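Side-chain contacts in ALKF (Bacillus cereus, PDB 3ZBO), which is of uncertain function but has affinity for branched DNA such as Holliday junctions and is related to the HEAT-like repeat DNA glycosylases AlkC and AlkD: residues S136-C139 with W140-G143; Q116-A119 with D120-A124; I186-V189 with P190-E193. One frame throughout, in Å; residues are numbered along the deposited sequence.

Contacts 1 and 2 are each one stretch of alpha helix, in helices 128-144 and 115-124, which follow each other in the chain and are joined by a probable hydrogen bond from the Tyr138 hydroxyl to Asp120 OD1; contact 3 is the turn joining helix 171-187 to helix 192-202. Contact 1 is buried, its centre about 8 Å from the centre of the chain; its side chains fold against carbonyl oxygens and sulfur. Contact 2, its centre about 14 Å from that point, pairs a buried valine-tryptophan face with a charged side. Contact 3, centred about 20 Å from it, has i to i+3 backbone bonds, a tyrosine-proline CH-pi contact and a water. It touches contact 1 through Leu142, but not contact 2.

Contact 1 (S136-C139 with W140-G143); sequences SCYC and WLLG
Trp140 swings its CG beside its own backbone N (chi1 -49°), and chi2 of 142° lays the indole back over the preceding helical turn, so that one ring face meets Ser136 O and Cys139 CB. The carbonyl oxygen stands 3.1 Å above the ring plane, offset toward the rim, and is nearest to Trp140 CD1. The same oxygen accepts the backbone bond from Trp140, N to Ser136 O 3.0 Å, with the donor in the carbonyl plane; it is thus gripped by one N-H and covered by the five-membered part of the indole. Trp140 NE1 gives no hydrogen bond to it, the angle being poor, and donates instead to Asp102 O of helix 98-110. Cys139 CB lies over the rim of the six-membered ring, on the same face, 3.9 Å from Trp140 CE3, and Ser136 CB comes up to NE1 at 3.8 Å.

On another side of the helix Cys137 holds SG anti to its backbone N (chi1 -179°), which turns the sulfur to the side on which Leu141 CD1 approaches. Cys137 SG and Leu141 CD1 meet at 4.1 Å, and the same methyl sits over a face of the Tyr138 ring, 4.4 Å from CD2. Beneath this apolar patch Leu141 N donates to Cys137 O at 2.8 Å, while Leu142 N donates to Tyr138 O. The Gly143 N to Cys139 O bond is weak and long at 3.4 Å.

Around the turn, Cys139 faces helix 171-187, Cys137 and Leu141 face helix 115-124, and Trp140 meets Tyr238 edge-to-face. The i to i+4 bonds are those of an ordinary alpha helix; a helix packed between others in this way is consistent with the HEAT-like repeat fold of the AlkC and AlkD relatives.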
loop_
_atom_site.group_PDB
_atom_site.type_symbol
_atom_site.label_atom_id
_atom_site.label_comp_id
_atom_site.label_asym_id
_atom_site.label_seq_id
_atom_site.Cartn_x
_atom_site.Cartn_y
_atom_site.Cartn_z
ATOM N N SER A 136 2.604 3.995 -3.209
ATOM C CA SER A 136 1.381 3.251 -2.862
ATOM C C SER A 136 0.340 4.195 -2.196
ATOM O O SER A 136 -0.829 4.097 -2.530
ATOM C CB SER A 136 1.681 2.091 -1.916
ATOM O OG SER A 136 2.547 1.103 -2.582
ATOM N N CYS A 137 0.816 5.033 -1.291
ATOM C CA CYS A 137 -0.133 5.939 -0.609
ATOM C C CYS A 137 -0.823 6.782 -1.633
ATOM O O CYS A 137 -2.065 6.953 -1.469
ATOM C CB CYS A 137 0.722 6.774 0.313
ATOM S SG CYS A 137 -0.319 7.956 1.272
ATOM N N TYR A 138 -0.127 7.285 -2.649
ATOM C CA TYR A 138 -0.850 8.056 -3.670
ATOM C C TYR A 138 -1.932 7.222 -4.347
ATOM O O TYR A 138 -3.008 7.738 -4.689
ATOM C CB TYR A 138 0.030 8.710 -4.735
ATOM C CG TYR A 138 0.510 10.061 -4.290
ATOM C CD1 TYR A 138 1.681 10.201 -3.529
ATOM C CD2 TYR A 138 -0.278 11.192 -4.567
ATOM C CE1 TYR A 138 2.063 11.483 -3.112
ATOM C CE2 TYR A 138 0.173 12.486 -4.161
ATOM C CZ TYR A 138 1.286 12.577 -3.450
ATOM O OH TYR A 138 1.656 13.853 -3.067
ATOM N N CYS A 139 -1.637 5.965 -4.654
ATOM C CA CYS A 139 -2.695 5.131 -5.281
ATOM C C CYS A 139 -3.901 5.050 -4.359
ATOM O O CYS A 139 -5.040 5.144 -4.868
ATOM C CB CYS A 139 -2.192 3.718 -5.525
ATOM S SG CYS A 139 -0.815 3.610 -6.643
ATOM N N TRP A 140 -3.725 4.893 -3.025
ATOM C CA TRP A 140 -4.860 4.767 -2.132
ATOM C C TRP A 140 -5.556 6.096 -2.014
ATOM O O TRP A 140 -6.814 6.104 -1.931
ATOM C CB TRP A 140 -4.414 4.282 -0.721
ATOM C CG TRP A 140 -3.493 3.070 -0.829
ATOM C CD1 TRP A 140 -2.404 2.881 0.007
ATOM C CD2 TRP A 140 -3.483 1.955 -1.757
ATOM N NE1 TRP A 140 -1.731 1.708 -0.319
ATOM C CE2 TRP A 140 -2.310 1.169 -1.433
ATOM C CE3 TRP A 140 -4.259 1.587 -2.922
ATOM C CZ2 TRP A 140 -2.001 -0.019 -2.094
ATOM C CZ3 TRP A 140 -3.941 0.461 -3.581
ATOM C CH2 TRP A 140 -2.784 -0.355 -3.205
ATOM N N LEU A 141 -4.806 7.199 -2.011
ATOM C CA LEU A 141 -5.472 8.542 -1.927
ATOM C C LEU A 141 -6.304 8.799 -3.180
ATOM O O LEU A 141 -7.449 9.323 -3.081
ATOM C CB LEU A 141 -4.395 9.622 -1.875
ATOM C CG LEU A 141 -3.642 9.721 -0.575
ATOM C CD1 LEU A 141 -2.559 10.703 -0.825
ATOM C CD2 LEU A 141 -4.548 10.168 0.560
ATOM N N LEU A 142 -5.814 8.415 -4.347
ATOM C CA LEU A 142 -6.599 8.703 -5.614
ATOM C C LEU A 142 -7.893 7.899 -5.580
ATOM O O LEU A 142 -8.858 8.303 -6.253
ATOM C CB LEU A 142 -5.746 8.288 -6.767
ATOM C CG LEU A 142 -4.641 9.254 -7.043
ATOM C CD1 LEU A 142 -3.571 8.650 -7.984
ATOM C CD2 LEU A 142 -5.129 10.665 -7.565
ATOM N N GLY A 143 -7.993 6.825 -4.739
ATOM C CA GLY A 143 -9.307 6.143 -4.571
ATOM C C GLY A 143 -10.185 6.596 -3.421
ATOM O O GLY A 143 -11.400 6.229 -3.365
#

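Contact 2 (Q116-A119 with D120-A124)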
loop_
_atom_site.group_PDB
_atom_site.type_symbol
_atom_site.label_atom_id
_atom_site.label_comp_id
_atom_site.label_asym_id
_atom_site.label_seq_id
_atom_site.Cartn_x
_atom_site.Cartn_y
_atom_site.Cartn_z
ATOM N N GLN A 116 -0.078 13.429 1.779
ATOM C CA GLN A 116 0.771 13.818 0.681
ATOM C C GLN A 116 2.125 14.351 1.157
ATOM O O GLN A 116 3.150 14.066 0.526
ATOM C CB GLN A 116 0.102 14.892 -0.245
ATOM C CG GLN A 116 -1.106 14.334 -1.012
ATOM C CD GLN A 116 -1.645 15.350 -1.993
ATOM O OE1 GLN A 116 -0.889 15.974 -2.788
ATOM N NE2 GLN A 116 -3.008 15.396 -2.000
ATOM N N ASP A 117 2.151 15.080 2.277
ATOM C CA ASP A 117 3.447 15.631 2.710
ATOM C C ASP A 117 4.431 14.499 3.046
ATOM O O ASP A 117 5.604 14.499 2.646
ATOM C CB ASP A 117 3.210 16.479 3.920
ATOM C CG ASP A 117 2.587 17.831 3.553
ATOM O OD1 ASP A 117 2.626 18.222 2.332
ATOM O OD2 ASP A 117 2.074 18.476 4.487
ATOM N N VAL A 118 3.953 13.473 3.797
ATOM C CA VAL A 118 4.792 12.374 4.198
ATOM C C VAL A 118 5.116 11.483 2.969
ATOM O O VAL A 118 6.280 11.139 2.738
ATOM C CB VAL A 118 4.135 11.537 5.256
ATOM C CG1 VAL A 118 5.039 10.305 5.586
ATOM C CG2 VAL A 118 3.929 12.383 6.523
ATOM N N ALA A 119 4.118 11.195 2.157
ATOM C CA ALA A 119 4.418 10.366 0.959
ATOM C C ALA A 119 5.409 11.006 0.031
ATOM O O ALA A 119 6.262 10.351 -0.548
ATOM C CB ALA A 119 3.091 10.097 0.182
ATOM N N ASP A 120 5.295 12.314 -0.146
ATOM C CA ASP A 120 6.308 13.037 -0.961
ATOM C C ASP A 120 7.747 12.915 -0.435
ATOM O O ASP A 120 8.721 12.661 -1.221
ATOM C CB ASP A 120 5.971 14.513 -1.109
ATOM C CG ASP A 120 4.694 14.772 -1.896
ATOM O OD1 ASP A 120 4.245 13.880 -2.696
ATOM O OD2 ASP A 120 4.202 15.916 -1.808
ATOM N N LYS A 121 7.894 13.028 0.895
ATOM C CA LYS A 121 9.191 12.835 1.475
ATOM C C LYS A 121 9.671 11.441 1.230
ATOM O O LYS A 121 10.848 11.170 0.925
ATOM C CB LYS A 121 9.174 13.122 2.984
ATOM C CG LYS A 121 9.035 14.614 3.226
ATOM C CD LYS A 121 9.104 14.829 4.759
ATOM C CE LYS A 121 8.679 16.269 5.061
ATOM N NZ LYS A 121 9.204 16.534 6.500
ATOM N N TRP A 122 8.762 10.458 1.386
ATOM C CA TRP A 122 9.152 9.104 1.187
ATOM C C TRP A 122 9.566 8.817 -0.250
ATOM O O TRP A 122 10.532 8.084 -0.503
ATOM C CB TRP A 122 8.039 8.077 1.667
ATOM C CG TRP A 122 7.929 8.069 3.137
ATOM C CD1 TRP A 122 8.746 8.750 4.040
ATOM C CD2 TRP A 122 6.946 7.386 3.912
ATOM N NE1 TRP A 122 8.329 8.482 5.382
ATOM C CE2 TRP A 122 7.203 7.677 5.309
ATOM C CE3 TRP A 122 5.838 6.583 3.563
ATOM C CZ2 TRP A 122 6.443 7.111 6.330
ATOM C CZ3 TRP A 122 5.046 6.087 4.569
ATOM C CH2 TRP A 122 5.381 6.371 5.973
ATOM N N ILE A 123 8.802 9.336 -1.189
ATOM C CA ILE A 123 9.191 9.148 -2.603
ATOM C C ILE A 123 10.628 9.685 -2.859
ATOM O O ILE A 123 11.370 9.115 -3.663
ATOM C CB ILE A 123 8.117 9.781 -3.502
ATOM C CG1 ILE A 123 6.877 8.895 -3.497
ATOM C CG2 ILE A 123 8.670 9.987 -4.987
ATOM C CD1 ILE A 123 5.711 9.586 -4.178
ATOM N N ALA A 124 10.886 10.836 -2.214
ATOM C CA ALA A 124 12.206 11.534 -2.393
ATOM C C ALA A 124 13.340 10.850 -1.687
ATOM O O ALA A 124 14.567 11.265 -1.835
ATOM C CB ALA A 124 12.058 12.928 -1.885
#
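Val118 leans on the Trp122 indole one turn on; with Ala119 and Asp120 it has the most surface buried here. Its chi1 of 176° puts the CG1 methyl over one face of the indole: CG1 is 3.7 Å from the centroid of the Trp122 six-membered ring, 21° off its normal, a CH-pi contact whose closest atom is CE2 at 3.4 Å. The two side chains run side by side, and Trp122 N donates to Val118 O (2.9 Å). The indole N-H of Trp122 is taken up by Asp89 on helix 85-94.

Ala119 contributes chiefly its carbonyl: Ile123 N donates to Ala119 O at 2.8 Å, and Ile123 CG1 folds against the same oxygen at 3.3 Å. Its methyl faces Tyr138 of helix 128-144.

Asp120 curls back over the previous turn, its N donating to Gln116 O at 2.8 Å. The carboxylate carbon Asp120 CG comes within 3.0 Å of that same oxygen, and neither carboxylate oxygen is hydrogen-bonded to it. Two outside groups satisfy the acid: Lys154 forms a salt bridge with OD2, and the Tyr138 hydroxyl is hydrogen-bonded to OD1. Close to a carbonyl oxygen, the carboxylate would be expected to be destabilised; the lysine charge and the hydroxyl probably compensate, and they link this helix to helices 152-165 and 128-144.

Contact 3 (I186-V189 with P190-E193)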
loop_
_atom_site.group_PDB
_atom_site.type_symbol
_atom_site.label_atom_id
_atom_site.label_comp_id
_atom_site.label_asym_id
_atom_site.label_seq_id
_atom_site.Cartn_x
_atom_site.Cartn_y
_atom_site.Cartn_z
ATOM N N ILE A 186 -7.219 5.406 -14.320
ATOM C CA ILE A 186 -8.598 5.074 -14.028
ATOM C C ILE A 186 -9.248 6.002 -13.047
ATOM O O ILE A 186 -10.441 6.358 -13.212
ATOM C CB ILE A 186 -8.633 3.590 -13.546
ATOM C CG1 ILE A 186 -8.188 2.653 -14.648
ATOM C CG2 ILE A 186 -10.076 3.255 -13.065
ATOM C CD1 ILE A 186 -8.895 2.832 -16.032
ATOM N N SER A 187 -8.565 6.415 -11.977
ATOM C CA SER A 187 -9.217 7.147 -10.904
ATOM C C SER A 187 -8.960 8.662 -10.882
ATOM O O SER A 187 -9.548 9.308 -10.034
ATOM C CB SER A 187 -8.837 6.566 -9.539
ATOM O OG SER A 187 -9.256 5.184 -9.450
ATOM N N TYR A 188 -8.134 9.170 -11.768
ATOM C CA TYR A 188 -7.864 10.618 -11.852
ATOM C C TYR A 188 -8.055 11.106 -13.261
ATOM O O TYR A 188 -7.141 11.308 -14.031
ATOM C CB TYR A 188 -6.407 10.855 -11.359
ATOM C CG TYR A 188 -6.202 12.416 -11.206
ATOM C CD1 TYR A 188 -6.845 13.098 -10.223
ATOM C CD2 TYR A 188 -5.327 13.038 -12.095
ATOM C CE1 TYR A 188 -6.602 14.544 -10.119
ATOM C CE2 TYR A 188 -5.024 14.411 -12.024
ATOM C CZ TYR A 188 -5.739 15.133 -11.044
ATOM O OH TYR A 188 -5.486 16.483 -10.994
ATOM N N VAL A 189 -9.345 11.290 -13.593
ATOM C CA VAL A 189 -9.687 11.586 -14.992
ATOM C C VAL A 189 -9.055 12.818 -15.597
ATOM O O VAL A 189 -8.865 12.848 -16.832
ATOM C CB VAL A 189 -11.205 11.602 -15.274
ATOM C CG1 VAL A 189 -11.812 10.272 -14.960
ATOM C CG2 VAL A 189 -11.935 12.704 -14.539
ATOM N N PRO A 190 -8.666 13.822 -14.779
ATOM C CA PRO A 190 -7.945 14.926 -15.509
ATOM C C PRO A 190 -6.742 14.557 -16.314
ATOM O O PRO A 190 -6.401 15.211 -17.311
ATOM C CB PRO A 190 -7.653 15.909 -14.394
ATOM C CG PRO A 190 -8.715 15.668 -13.371
ATOM C CD PRO A 190 -8.881 14.099 -13.364
ATOM N N LEU A 191 -6.055 13.471 -15.957
ATOM C CA LEU A 191 -4.900 13.029 -16.673
ATOM C C LEU A 191 -5.073 11.582 -17.169
ATOM O O LEU A 191 -4.076 10.885 -17.426
ATOM C CB LEU A 191 -3.657 13.077 -15.728
ATOM C CG LEU A 191 -3.280 14.525 -15.408
ATOM C CD1 LEU A 191 -2.210 14.557 -14.365
ATOM C CD2 LEU A 191 -2.858 15.277 -16.623
ATOM N N HIS A 192 -6.353 11.234 -17.459
ATOM C CA HIS A 192 -6.576 9.889 -18.075
ATOM C C HIS A 192 -5.757 9.675 -19.336
ATOM O O HIS A 192 -5.029 8.645 -19.467
ATOM C CB HIS A 192 -8.072 9.705 -18.408
ATOM C CG HIS A 192 -8.276 8.458 -19.173
ATOM N ND1 HIS A 192 -8.694 8.345 -20.492
ATOM C CD2 HIS A 192 -7.995 7.216 -18.758
ATOM C CE1 HIS A 192 -8.735 7.046 -20.831
ATOM N NE2 HIS A 192 -8.329 6.356 -19.774
ATOM N N GLU A 193 -5.808 10.625 -20.285
ATOM C CA GLU A 193 -5.132 10.378 -21.557
ATOM C C GLU A 193 -3.631 10.341 -21.406
ATOM O O GLU A 193 -2.999 9.486 -22.017
ATOM C CB GLU A 193 -5.565 11.437 -22.592
ATOM C CG GLU A 193 -7.107 11.437 -22.764
ATOM C CD GLU A 193 -7.919 12.131 -21.532
ATOM O OE1 GLU A 193 -7.371 12.959 -20.602
ATOM O OE2 GLU A 193 -9.174 11.785 -21.497
HETATM O O HOH W 1 -10.416 12.383 -19.397
#
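Tyr188 and Pro190 make the main contact, a CH-pi contact across one intervening residue. A chi1 of -170° swings the Tyr188 ring beneath the pyrrolidine, and Pro190 CD stands over the ring centre, 3.7 Å from the centroid and 5° off the normal. Pro190 CG reaches farther out, to Tyr188 CZ at 3.8 Å, while the two side chains cross at about a right angle.

Apolar contacts extend this patch. Leu191 runs alongside the tyrosine, and its CD1 comes to the ring edge, in plane, 3.7 Å from Tyr188 CE2; the phenol therefore has proline on a face and leucine on its rim. Val189 CG2, lodged between its backbone N and carbonyl carbon, packs on Pro190 CD at 3.6 Å.

Backbone hydrogen bonds close the turn in successive i to i+3 steps, as in 3-10 structure: Leu191 N to Tyr188 O and His192 N to Val189 O, each 3.1 Å. The second is nearly straight at nitrogen (171°), although its donor stands well above the carbonyl plane and misses the lone pairs.

One water adds a polar link. It donates to Val189 O at 3.0 Å, so this carbonyl has two donors; its approach to Glu193 OE2, 2.5 Å, is unusually short and to be read with caution. The bend in the Glu193 chain brings its carboxylate back toward the turn.

Tyr188 is the first residue to leave helix 171-187, and Leu191 is at the N-cap of helix 192-202. Tyr188 and Pro190 rest on Glu152, and Leu191 on Ile155 and Ser156, all of helix 152-165. Ile186 and His192 both meet helix 219-228, so the short connection is bordered by helices 152-165 and 219-228.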